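PDB 3KLJ: NADH-rubredoxin oxidoreductase from Clostridium acetobutylicum, which catalyses the NADH-dependent reduction of rubredoxin through a bound FAD, passing electrons into the dioxygen-scavenging chains of an obligate anaerobe. Local coordinates for residues K138-D141 with E142-K146; L186-D189 with G190-L194; N208-F211 with E212-G215; K361-K364 with A365-S369. One frame throughout, in Å; residues are numbered along the deposited sequence.

Interaction 1: residues K138-D141 with E142-K146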
loop_
_atom_site.group_PDB
_atom_site.type_symbol
_atom_site.label_atom_id
_atom_site.label_comp_id
_atom_site.label_asym_id
_atom_site.label_seq_id
_atom_site.Cartn_x
_atom_site.Cartn_y
_atom_site.Cartn_z
ATOM N N LYS A 138 -3.867 16.583 -9.803
ATOM C CA LYS A 138 -3.302 16.572 -11.156
ATOM C C LYS A 138 -4.066 15.600 -12.070
ATOM O O LYS A 138 -4.367 15.925 -13.225
ATOM C CB LYS A 138 -1.810 16.220 -11.121
ATOM C CG LYS A 138 -0.903 17.340 -10.619
ATOM C CD LYS A 138 0.562 16.906 -10.634
ATOM C CE LYS A 138 1.400 17.688 -9.628
ATOM N NZ LYS A 138 1.573 19.132 -9.997
ATOM N N ILE A 139 -4.374 14.413 -11.554
ATOM C CA ILE A 139 -5.195 13.453 -12.296
ATOM C C ILE A 139 -6.609 13.986 -12.534
ATOM O O ILE A 139 -7.123 13.886 -13.647
ATOM C CB ILE A 139 -5.245 12.055 -11.612
ATOM C CG1 ILE A 139 -3.858 11.404 -11.650
ATOM C CG2 ILE A 139 -6.252 11.168 -12.322
ATOM C CD1 ILE A 139 -3.575 10.454 -10.501
ATOM N N LYS A 140 -7.231 14.546 -11.494
ATOM C CA LYS A 140 -8.574 15.129 -11.619
ATOM C C LYS A 140 -8.659 16.055 -12.824
ATOM O O LYS A 140 -9.562 15.931 -13.648
ATOM C CB LYS A 140 -8.960 15.913 -10.360
ATOM C CG LYS A 140 -9.527 15.070 -9.221
ATOM C CD LYS A 140 -10.298 15.952 -8.241
ATOM C CE LYS A 140 -11.701 16.224 -8.740
ATOM N NZ LYS A 140 -12.342 17.345 -8.004
ATOM N N ASP A 141 -7.687 16.961 -12.927
ATOM C CA ASP A 141 -7.699 18.017 -13.936
ATOM C C ASP A 141 -7.365 17.545 -15.340
ATOM O O ASP A 141 -7.961 18.029 -16.301
ATOM C CB ASP A 141 -6.776 19.165 -13.525
ATOM C CG ASP A 141 -7.356 19.996 -12.400
ATOM O OD1 ASP A 141 -7.598 19.429 -11.313
ATOM O OD2 ASP A 141 -7.577 21.209 -12.606
ATOM N N GLU A 142 -6.423 16.611 -15.470
ATOM C CA GLU A 142 -6.099 16.082 -16.793
ATOM C C GLU A 142 -7.265 15.287 -17.373
ATOM O O GLU A 142 -7.529 15.365 -18.572
ATOM C CB GLU A 142 -4.814 15.253 -16.790
ATOM C CG GLU A 142 -3.583 15.965 -17.339
ATOM C CD GLU A 142 -3.696 16.360 -18.809
ATOM O OE1 GLU A 142 -3.135 15.657 -19.679
ATOM O OE2 GLU A 142 -4.351 17.374 -19.093
ATOM N N CYS A 143 -7.962 14.545 -16.511
ATOM C CA CYS A 143 -9.150 13.780 -16.908
ATOM C C CYS A 143 -10.252 14.677 -17.473
ATOM O O CYS A 143 -10.880 14.324 -18.471
ATOM C CB CYS A 143 -9.682 12.931 -15.746
ATOM S SG CYS A 143 -8.604 11.549 -15.296
ATOM N N LYS A 144 -10.480 15.831 -16.847
ATOM C CA LYS A 144 -11.412 16.834 -17.390
ATOM C C LYS A 144 -10.876 17.444 -18.686
ATOM O O LYS A 144 -11.631 17.690 -19.623
ATOM C CB LYS A 144 -11.680 17.958 -16.379
ATOM C CG LYS A 144 -12.293 17.513 -15.048
ATOM C CD LYS A 144 -12.855 18.718 -14.289
ATOM C CE LYS A 144 -12.951 18.461 -12.790
ATOM N NZ LYS A 144 -11.629 18.632 -12.132
ATOM N N ASN A 145 -9.565 17.679 -18.715
ATOM C CA ASN A 145 -8.871 18.315 -19.842
ATOM C C ASN A 145 -8.791 17.409 -21.086
ATOM O O ASN A 145 -9.102 17.840 -22.196
ATOM C CB ASN A 145 -7.475 18.760 -19.365
ATOM C CG ASN A 145 -6.663 19.488 -20.429
ATOM O OD1 ASN A 145 -5.453 19.280 -20.530
ATOM N ND2 ASN A 145 -7.307 20.364 -21.199
ATOM N N LYS A 146 -8.384 16.158 -20.883
ATOM C CA LYS A 146 -8.237 15.182 -21.965
ATOM C C LYS A 146 -9.570 14.536 -22.325
ATOM O O LYS A 146 -9.825 14.230 -23.494
ATOM C CB LYS A 146 -7.220 14.102 -21.584
ATOM C CG LYS A 146 -5.757 14.549 -21.645
ATOM C CD LYS A 146 -5.134 14.201 -22.990
ATOM C CE LYS A 146 -3.619 14.264 -22.934
ATOM N NZ LYS A 146 -3.122 15.619 -23.302
#
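K140 and K144 lie side by side and point the same way, one turn apart on helix 133-146 of the NADH-binding domain. The two ammonium groups therefore come close, K140 NZ standing 4.4 Å from K144 NZ. Two neighbours probably ease this like-charge pairing: K140 NZ is hydrogen-bonded to N58, and D141 OD1 lies 4.2 Å from K144 NZ, near enough to attract but beyond a salt bridge. The D141 side chain runs at a slant to that of K144, whose last torsion (chi4 80°) folds the amine back over the helix. Long, flexible lysines suit this outer side, where their charges can reach polar partners.

The inner side carries smaller, apolar groups. I139 CG2 packs 3.8 Å from C143 SG, the methyl branch being anti to the backbone N. These two side chains reach the parallel sheet: I139 rests on F128 and I224, while C143 touches C222, with which it is known to form a disulfide that is not present in this structure. Bonds from i+4 to i hold the turns together, that from K144 N to K140 O being weak. N145 N donates to D141 O at 2.9 Å, bent to 146°.

Interaction 2: residues L186-D189 with G190-L194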
loop_
_atom_site.group_PDB
_atom_site.type_symbol
_atom_site.label_atom_id
_atom_site.label_comp_id
_atom_site.label_asym_id
_atom_site.label_seq_id
_atom_site.Cartn_x
_atom_site.Cartn_y
_atom_site.Cartn_z
ATOM N N LEU A 186 -4.269 -13.769 -7.981
ATOM C CA LEU A 186 -5.164 -14.693 -8.666
ATOM C C LEU A 186 -4.390 -15.599 -9.616
ATOM O O LEU A 186 -3.370 -15.183 -10.183
ATOM C CB LEU A 186 -6.181 -13.882 -9.476
ATOM C CG LEU A 186 -7.605 -13.603 -8.979
ATOM C CD1 LEU A 186 -7.899 -14.078 -7.548
ATOM C CD2 LEU A 186 -8.033 -12.156 -9.207
ATOM N N ASP A 187 -4.876 -16.822 -9.809
ATOM C CA ASP A 187 -4.408 -17.636 -10.941
ATOM C C ASP A 187 -5.001 -17.089 -12.239
ATOM O O ASP A 187 -5.754 -16.104 -12.215
ATOM C CB ASP A 187 -4.680 -19.145 -10.750
ATOM C CG ASP A 187 -6.173 -19.504 -10.680
ATOM O OD1 ASP A 187 -6.493 -20.681 -10.962
ATOM O OD2 ASP A 187 -7.025 -18.650 -10.347
ATOM N N ARG A 188 -4.657 -17.712 -13.369
ATOM C CA ARG A 188 -5.106 -17.212 -14.660
ATOM C C ARG A 188 -6.630 -17.179 -14.737
ATOM O O ARG A 188 -7.215 -16.158 -15.115
ATOM C CB ARG A 188 -4.518 -18.038 -15.812
ATOM C CG ARG A 188 -5.029 -17.623 -17.173
ATOM C CD ARG A 188 -4.488 -18.534 -18.282
ATOM N NE ARG A 188 -5.038 -18.166 -19.580
ATOM C CZ ARG A 188 -6.176 -18.648 -20.074
ATOM N NH1 ARG A 188 -6.896 -19.520 -19.371
ATOM N NH2 ARG A 188 -6.599 -18.253 -21.276
ATOM N N ASP A 189 -7.255 -18.295 -14.381
ATOM C CA ASP A 189 -8.709 -18.450 -14.462
ATOM C C ASP A 189 -9.411 -17.460 -13.510
ATOM O O ASP A 189 -10.473 -16.931 -13.829
ATOM C CB ASP A 189 -9.123 -19.893 -14.135
ATOM C CG ASP A 189 -8.557 -20.932 -15.125
ATOM O OD1 ASP A 189 -8.555 -22.128 -14.793
ATOM O OD2 ASP A 189 -8.118 -20.577 -16.236
ATOM N N GLY A 190 -8.809 -17.214 -12.351
ATOM C CA GLY A 190 -9.330 -16.208 -11.403
ATOM C C GLY A 190 -9.321 -14.816 -12.012
ATOM O O GLY A 190 -10.326 -14.105 -11.972
ATOM N N GLY A 191 -8.183 -14.440 -12.593
ATOM C CA GLY A 191 -8.024 -13.134 -13.227
ATOM C C GLY A 191 -8.960 -12.903 -14.398
ATOM O O GLY A 191 -9.442 -11.780 -14.610
ATOM N N LEU A 192 -9.193 -13.950 -15.187
ATOM C CA LEU A 192 -10.105 -13.859 -16.313
ATOM C C LEU A 192 -11.551 -13.792 -15.828
ATOM O O LEU A 192 -12.368 -13.087 -16.409
ATOM C CB LEU A 192 -9.900 -15.028 -17.292
ATOM C CG LEU A 192 -8.599 -14.966 -18.107
ATOM C CD1 LEU A 192 -8.518 -16.160 -19.050
ATOM C CD2 LEU A 192 -8.459 -13.640 -18.891
ATOM N N PHE A 193 -11.860 -14.511 -14.749
ATOM C CA PHE A 193 -13.149 -14.367 -14.090
ATOM C C PHE A 193 -13.347 -12.893 -13.698
ATOM O O PHE A 193 -14.383 -12.293 -14.009
ATOM C CB PHE A 193 -13.232 -15.304 -12.872
ATOM C CG PHE A 193 -14.546 -15.252 -12.136
ATOM C CD1 PHE A 193 -14.759 -14.313 -11.123
ATOM C CD2 PHE A 193 -15.560 -16.155 -12.436
ATOM C CE1 PHE A 193 -15.970 -14.267 -10.430
ATOM C CE2 PHE A 193 -16.778 -16.122 -11.748
ATOM C CZ PHE A 193 -16.986 -15.178 -10.750
ATOM N N LEU A 194 -12.343 -12.312 -13.040
ATOM C CA LEU A 194 -12.393 -10.918 -12.648
ATOM C C LEU A 194 -12.499 -9.976 -13.870
ATOM O O LEU A 194 -13.342 -9.078 -13.895
ATOM C CB LEU A 194 -11.169 -10.567 -11.781
ATOM C CG LEU A 194 -11.073 -9.129 -11.265
ATOM C CD1 LEU A 194 -12.171 -8.868 -10.227
ATOM C CD2 LEU A 194 -9.688 -8.862 -10.662
#
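The guanidinium of R188 has the methyl CD1 of L192 over the centre of one face, 3.6 Å from R188 CZ. Extension of the arginine from CG to NE carries the flat group far enough out to meet the leucine one turn on. R188 NH1 also reaches D189 OD2 (3.5 Å) in a salt bridge, while R188 NE is paired with E179. The carboxylate of D187 is also approached over a face: G190 N lies well above its plane, 55° out of it, and donates to D187 OD2 at 3.0 Å. D187 CG sits between the backbone N and the carbonyl carbon (chi1 64°), which turns the carboxylate back over the first turn.

That bond makes D187 the N-cap of helix 188-199, which joins strands 172-175 and 204-206 in a beta-alpha-beta unit of the NADH-binding domain. Aspartate suits the place because its short side chain can accept from a backbone amide of the first turn, and its charge should favour the positive end of the helix dipole. D187 is further held by R330 and Y337, and D189 also pairs with R330, so the helix start is tied to the C-terminal domain.

Next to the cap in sequence, L186 CG lies against the backbone of G190, 3.7 Å from G190 C. Glycine suits the place because, with no side chain, it lets L186 CG and the carboxylate of D187 come close to its backbone. L186 and L194 cross at about a right angle, CD2 of L186 meeting CD2 of L194 at 4.0 Å.

Interaction 3: residues N208-F211 with E212-G215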
loop_
_atom_site.group_PDB
_atom_site.type_symbol
_atom_site.label_atom_id
_atom_site.label_comp_id
_atom_site.label_asym_id
_atom_site.label_seq_id
_atom_site.Cartn_x
_atom_site.Cartn_y
_atom_site.Cartn_z
ATOM N N ASN A 208 -2.386 -8.212 -22.753
ATOM C CA ASN A 208 -1.234 -8.452 -23.620
ATOM C C ASN A 208 -0.901 -7.226 -24.466
ATOM O O ASN A 208 -0.717 -7.325 -25.681
ATOM C CB ASN A 208 -1.480 -9.685 -24.508
ATOM C CG ASN A 208 -1.616 -10.961 -23.702
ATOM O OD1 ASN A 208 -2.720 -11.486 -23.522
ATOM N ND2 ASN A 208 -0.493 -11.457 -23.194
ATOM N N SER A 209 -0.834 -6.066 -23.814
ATOM C CA SER A 209 -0.726 -4.790 -24.531
ATOM C C SER A 209 0.683 -4.481 -24.996
ATOM O O SER A 209 1.653 -4.756 -24.288
ATOM C CB SER A 209 -1.230 -3.633 -23.662
ATOM O OG SER A 209 -2.548 -3.876 -23.202
ATOM N N ASN A 210 0.778 -3.918 -26.199
ATOM C CA ASN A 210 1.984 -3.242 -26.664
ATOM C C ASN A 210 1.653 -1.757 -26.790
ATOM O O ASN A 210 0.933 -1.344 -27.710
ATOM C CB ASN A 210 2.471 -3.813 -28.007
ATOM C CG ASN A 210 3.820 -3.236 -28.449
ATOM O OD1 ASN A 210 4.370 -2.320 -27.825
ATOM N ND2 ASN A 210 4.357 -3.775 -29.539
ATOM N N PHE A 211 2.161 -0.966 -25.843
ATOM C CA PHE A 211 1.798 0.449 -25.735
ATOM C C PHE A 211 2.277 1.321 -26.897
ATOM O O PHE A 211 1.689 2.373 -27.155
ATOM C CB PHE A 211 2.225 1.024 -24.380
ATOM C CG PHE A 211 1.603 0.313 -23.213
ATOM C CD1 PHE A 211 2.395 -0.314 -22.260
ATOM C CD2 PHE A 211 0.215 0.233 -23.091
ATOM C CE1 PHE A 211 1.812 -0.986 -21.186
ATOM C CE2 PHE A 211 -0.379 -0.451 -22.027
ATOM C CZ PHE A 211 0.418 -1.059 -21.077
ATOM N N GLU A 212 3.320 0.868 -27.595
ATOM C CA GLU A 212 3.786 1.515 -28.829
ATOM C C GLU A 212 2.707 1.466 -29.907
ATOM O O GLU A 212 2.661 2.319 -30.799
ATOM C CB GLU A 212 5.049 0.834 -29.366
ATOM C CG GLU A 212 6.314 1.096 -28.568
ATOM C CD GLU A 212 7.553 1.187 -29.447
ATOM O OE1 GLU A 212 7.507 0.751 -30.623
ATOM O OE2 GLU A 212 8.580 1.702 -28.962
ATOM N N GLU A 213 1.841 0.454 -29.803
ATOM C CA GLU A 213 0.796 0.199 -30.792
ATOM C C GLU A 213 -0.549 0.777 -30.337
ATOM O O GLU A 213 -1.603 0.521 -30.960
ATOM C CB GLU A 213 0.672 -1.313 -31.024
ATOM C CG GLU A 213 2.012 -2.009 -31.277
ATOM C CD GLU A 213 2.274 -2.268 -32.744
ATOM O OE1 GLU A 213 3.210 -1.661 -33.317
ATOM O OE2 GLU A 213 1.531 -3.086 -33.324
ATOM N N MET A 214 -0.504 1.547 -29.245
ATOM C CA MET A 214 -1.705 2.142 -28.661
ATOM C C MET A 214 -1.587 3.667 -28.578
ATOM O O MET A 214 -2.146 4.304 -27.670
ATOM C CB MET A 214 -1.980 1.532 -27.282
ATOM C CG MET A 214 -2.141 0.001 -27.296
ATOM S SD MET A 214 -2.502 -0.724 -25.679
ATOM C CE MET A 214 -4.238 -0.297 -25.536
ATOM N N GLY A 215 -0.855 4.236 -29.540
ATOM C CA GLY A 215 -0.593 5.666 -29.611
ATOM C C GLY A 215 -1.831 6.539 -29.527
ATOM O O GLY A 215 -1.876 7.480 -28.698
#
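With CG anti to the backbone N (chi1 -174°), N210 swings its amide forward over the turn, while M214, its CG beside the backbone N (chi1 -57°) and its chain extended at chi2 (-179°), brings its sulfur to F211 and S209. M214 SD is 3.9 Å from F211 CD2 and 3.8 Å from S209 CB. Its approach to the ring is oblique, a Met-aromatic contact in which the pliable thioether touches both the aromatic ring and the serine.

This is a short 3-10 turn between strand 204-206 and helix 215-220 of the NADH-binding domain, with M214 at the N-cap position. Two i to i+3 backbone bonds hold it: E213 N donates to N210 O at 2.9 Å, and M214 N to F211 O at 3.1 Å. In each, the donor stands above the carbonyl plane. The asparagine adds a weak bond, N210 OD1 accepting from E212 N at 3.4 Å, and its ND2 lies against E213 CG. An asparagine serves well here because its short amide reaches forward to the backbone two residues on. F211 turns its hydrophobic ring inward onto F150 and I152 of strand 149-152, with P122 and I177 beside it, whereas S209 OG is hydrogen-bonded to the carbonyl of I176.

Interaction 4: residues K361-K364 with A365-S369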
loop_
_atom_site.group_PDB
_atom_site.type_symbol
_atom_site.label_atom_id
_atom_site.label_comp_id
_atom_site.label_asym_id
_atom_site.label_seq_id
_atom_site.Cartn_x
_atom_site.Cartn_y
_atom_site.Cartn_z
ATOM N N LYS A 361 -12.462 -18.332 5.796
ATOM C CA LYS A 361 -12.329 -19.706 6.300
ATOM C C LYS A 361 -11.073 -20.352 5.737
ATOM O O LYS A 361 -10.316 -20.976 6.472
ATOM C CB LYS A 361 -13.547 -20.552 5.926
ATOM C CG LYS A 361 -14.801 -20.232 6.716
ATOM C CD LYS A 361 -15.949 -21.090 6.203
ATOM C CE LYS A 361 -17.237 -20.821 6.952
ATOM N NZ LYS A 361 -17.863 -19.516 6.558
ATOM N N LEU A 362 -10.863 -20.198 4.430
ATOM C CA LEU A 362 -9.666 -20.721 3.766
ATOM C C LEU A 362 -8.396 -20.069 4.314
ATOM O O LEU A 362 -7.409 -20.748 4.570
ATOM C CB LEU A 362 -9.759 -20.541 2.249
ATOM C CG LEU A 362 -10.785 -21.430 1.524
ATOM C CD1 LEU A 362 -11.028 -20.895 0.136
ATOM C CD2 LEU A 362 -10.340 -22.889 1.465
ATOM N N LYS A 363 -8.459 -18.753 4.522
ATOM C CA LYS A 363 -7.391 -17.971 5.155
ATOM C C LYS A 363 -6.991 -18.567 6.503
ATOM O O LYS A 363 -5.805 -18.814 6.754
ATOM C CB LYS A 363 -7.868 -16.531 5.362
ATOM C CG LYS A 363 -6.767 -15.475 5.483
ATOM C CD LYS A 363 -7.086 -14.378 6.519
ATOM C CE LYS A 363 -8.496 -13.779 6.394
ATOM N NZ LYS A 363 -8.837 -12.899 7.575
ATOM N N LYS A 364 -7.990 -18.795 7.357
ATOM C CA LYS A 364 -7.778 -19.356 8.694
ATOM C C LYS A 364 -7.135 -20.740 8.612
ATOM O O LYS A 364 -6.158 -21.015 9.309
ATOM C CB LYS A 364 -9.097 -19.416 9.477
ATOM C CG LYS A 364 -9.487 -18.106 10.170
ATOM C CD LYS A 364 -10.859 -18.204 10.835
ATOM C CE LYS A 364 -11.052 -17.161 11.929
ATOM N NZ LYS A 364 -11.102 -15.763 11.407
ATOM N N ALA A 365 -7.683 -21.594 7.745
ATOM C CA ALA A 365 -7.131 -22.926 7.481
ATOM C C ALA A 365 -5.661 -22.885 7.055
ATOM O O ALA A 365 -4.845 -23.644 7.579
ATOM C CB ALA A 365 -7.965 -23.648 6.431
ATOM N N ILE A 366 -5.340 -22.009 6.100
ATOM C CA ILE A 366 -3.955 -21.789 5.666
ATOM C C ILE A 366 -3.089 -21.299 6.830
ATOM O O ILE A 366 -2.057 -21.907 7.141
ATOM C CB ILE A 366 -3.879 -20.786 4.490
ATOM C CG1 ILE A 366 -4.488 -21.411 3.230
ATOM C CG2 ILE A 366 -2.432 -20.359 4.226
ATOM C CD1 ILE A 366 -4.943 -20.416 2.196
ATOM N N ASP A 367 -3.523 -20.210 7.468
ATOM C CA ASP A 367 -2.772 -19.570 8.557
ATOM C C ASP A 367 -2.534 -20.500 9.739
ATOM O O ASP A 367 -1.426 -20.553 10.268
ATOM C CB ASP A 367 -3.466 -18.288 9.031
ATOM C CG ASP A 367 -3.269 -17.120 8.074
ATOM O OD1 ASP A 367 -2.584 -17.273 7.034
ATOM O OD2 ASP A 367 -3.807 -16.029 8.366
ATOM N N SER A 368 -3.573 -21.233 10.143
ATOM C CA SER A 368 -3.475 -22.189 11.257
ATOM C C SER A 368 -2.840 -23.511 10.822
ATOM O O SER A 368 -2.598 -24.388 11.651
ATOM C CB SER A 368 -4.854 -22.449 11.876
ATOM O OG SER A 368 -5.712 -23.091 10.940
ATOM N N SER A 369 -2.583 -23.643 9.520
ATOM C CA SER A 369 -1.923 -24.813 8.929
ATOM C C SER A 369 -2.688 -26.104 9.225
ATOM O O SER A 369 -2.119 -27.103 9.680
ATOM C CB SER A 369 -0.454 -24.893 9.372
ATOM O OG SER A 369 0.200 -26.010 8.800
#
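Four nearly straight i to i+4 bonds carry the backbone from K361 to S368 at the end of helix 356-367, and S369, with positive phi, closes it in a Schellman motif, its N donating to I366 O. The side chain of S368 takes part as well. K364 O is gripped twice, by S368 N and by S368 OG, each at 2.7 Å. The hydroxyl comes from above the carbonyl plane, because OG is held between the backbone N and the carbonyl carbon (chi1 65°) and so bends back over the preceding turn. Serine, small and able to donate to its own helix, is at home in a last turn.

On another side K363 and D367 cross at a slant. The aliphatic part of the lysine passes the carboxylate, K363 CD being 4.1 Å from D367 OD2, but the charges themselves stay apart, with 6.0 Å from K363 NZ to D367 OD2. The buried side has hydrocarbon: I366 CD1 folds down beside the carbonyl of L362, 3.4 Å from L362 O, and the small methyl of A365 is touched by F372.

L362 and I366 rest on strand 346-353 of the antiparallel sheet in the C-terminal domain, K363 and D367 touch strand 312-317, and S369 OG is hydrogen-bonded to K346, while L385 at the chain's end packs against K361 and L362.

Along the chain the four contacts follow in series, none nesting within or crossing another, and each joins adjoining residues instead of closing a long loop. Interaction 1 ends helix 133-146 just before strand 149-152. Interaction 2 starts helix 188-199 and, through R330 and Y337, ties the NADH-binding domain to the C-terminal one. Interaction 3 then leads from strand 204-206 to helix 215-220, the nearest atoms of interactions 2 and 3 being about 8 Å apart. Interaction 4 ends helix 356-367 on the antiparallel sheet. Interactions 1 and 4 lie on opposite sides of the chain's centre, their own centres about 44 Å apart, whereas interactions 2 and 4 meet the same strand 346-353.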